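Putative low molecular weight protein-tyrosine-phosphatase slr0328 (Synechocystis sp., PDB 5O7B) probably removes phosphate from phosphotyrosine in proteins by hydrolysis, as a member of the low molecular weight protein tyrosine phosphatase family. Local coordinates at residues A[146-149]-A[150-154]. Residues are numbered along the deposited sequence; the frame is centred on the assembly and turned at random.
Sequences FEHV and IDLLE
Leu152 covers one face of the His148 imidazole, one helical turn back: its CD2 stands 4.2 Å from the ring centroid in a CH-pi contact, 27° off the normal, while CD1 comes to 3.6 Å from ND1 near the rim. The histidine CG lies anti to the backbone N (chi1 -157°), which carries the ring along the helix toward that leucine. Asp151 OD2 approaches the same ring obliquely, 4.2 Å from His148 CD2. The other oxygen of this carboxylate, OD1, forms a salt bridge with Lys72, which also pairs with Glu154; replacing Asp151 with an alanine would probably leave that lysine with Glu154 as its remaining acidic mate here. Four successive i to i+4 backbone bonds, the pattern of an alpha-helix, run through this part of helix 143-156, the shortest from Asp151 N to Glu147 O at 2.8 Å. Farther round, Val149 and Leu153 lie side by side, CG1 to CD1 3.9 Å. Leu152 faces Phe130 and Pro136 in loops. Val149 and Ile150 pack on Met67 of helix 65-68, and Val149 lies near Arg26, probably an active-site residue; Ile150 and Leu153 set helix 143-156 against Ala29 of helix 26-37, with Leu153 also touching Ala30.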
# COMPACT_ATOMS: atom_id res chain seq x y z
N PHE A 146 9.82 -2.26 -6.95
CA PHE A 146 9.38 -1.27 -5.98
C PHE A 146 8.83 -0.02 -6.66
O PHE A 146 7.84 0.56 -6.20
CB PHE A 146 10.53 -0.91 -5.04
CG PHE A 146 10.78 -1.95 -3.98
CD1 PHE A 146 11.54 -3.08 -4.27
CD2 PHE A 146 10.24 -1.82 -2.72
CE1 PHE A 146 11.76 -4.05 -3.31
CE2 PHE A 146 10.45 -2.78 -1.75
CZ PHE A 146 11.22 -3.90 -2.04
N GLU A 147 9.45 0.39 -7.77
CA GLU A 147 8.93 1.54 -8.51
C GLU A 147 7.59 1.21 -9.14
O GLU A 147 6.70 2.07 -9.20
CB GLU A 147 9.93 2.00 -9.57
CG GLU A 147 11.37 2.12 -9.10
CD GLU A 147 11.79 3.54 -8.87
OE1 GLU A 147 10.92 4.43 -8.89
OE2 GLU A 147 12.99 3.79 -8.67
N HIS A 148 7.40 -0.04 -9.59
CA HIS A 148 6.11 -0.43 -10.16
C HIS A 148 5.00 -0.32 -9.12
O HIS A 148 3.90 0.13 -9.43
CB HIS A 148 6.14 -1.85 -10.74
CG HIS A 148 5.08 -2.10 -11.77
ND1 HIS A 148 4.08 -3.04 -11.61
CD2 HIS A 148 4.84 -1.51 -12.97
CE1 HIS A 148 3.29 -3.03 -12.67
NE2 HIS A 148 3.73 -2.12 -13.51
N VAL A 149 5.28 -0.75 -7.88
CA VAL A 149 4.31 -0.57 -6.80
C VAL A 149 3.90 0.89 -6.71
O VAL A 149 2.71 1.22 -6.66
CB VAL A 149 4.88 -1.08 -5.47
CG1 VAL A 149 4.04 -0.60 -4.31
CG2 VAL A 149 4.98 -2.61 -5.47
N ILE A 150 4.88 1.79 -6.74
CA ILE A 150 4.58 3.22 -6.65
C ILE A 150 3.78 3.68 -7.86
O ILE A 150 2.82 4.45 -7.73
CB ILE A 150 5.87 4.03 -6.47
CG1 ILE A 150 6.66 3.52 -5.26
CG2 ILE A 150 5.57 5.53 -6.37
CD1 ILE A 150 6.18 4.08 -3.92
N ASP A 151 4.17 3.22 -9.06
CA ASP A 151 3.43 3.55 -10.28
C ASP A 151 1.96 3.18 -10.17
O ASP A 151 1.08 3.94 -10.60
CB ASP A 151 4.05 2.82 -11.47
CG ASP A 151 5.48 3.22 -11.73
OD1 ASP A 151 5.89 4.30 -11.24
OD2 ASP A 151 6.19 2.46 -12.42
N LEU A 152 1.67 2.00 -9.61
CA LEU A 152 0.29 1.54 -9.50
C LEU A 152 -0.48 2.35 -8.47
O LEU A 152 -1.67 2.62 -8.66
CB LEU A 152 0.25 0.04 -9.17
CG LEU A 152 1.04 -0.84 -10.15
CD1 LEU A 152 1.08 -2.31 -9.77
CD2 LEU A 152 0.47 -0.69 -11.53
N LEU A 153 0.19 2.76 -7.39
CA LEU A 153 -0.48 3.51 -6.34
C LEU A 153 -0.71 4.97 -6.72
O LEU A 153 -1.71 5.56 -6.30
CB LEU A 153 0.32 3.43 -5.03
CG LEU A 153 0.32 2.04 -4.39
CD1 LEU A 153 1.32 1.97 -3.25
CD2 LEU A 153 -1.07 1.65 -3.91
N GLU A 154 0.18 5.56 -7.51
CA GLU A 154 -0.08 6.90 -8.02
C GLU A 154 -1.27 6.90 -8.98
O GLU A 154 -2.04 7.87 -9.00
CB GLU A 154 1.18 7.48 -8.66
CG GLU A 154 2.25 7.88 -7.63
CD GLU A 154 3.51 8.49 -8.24
OE1 GLU A 154 3.93 8.07 -9.34
OE2 GLU A 154 4.10 9.38 -7.59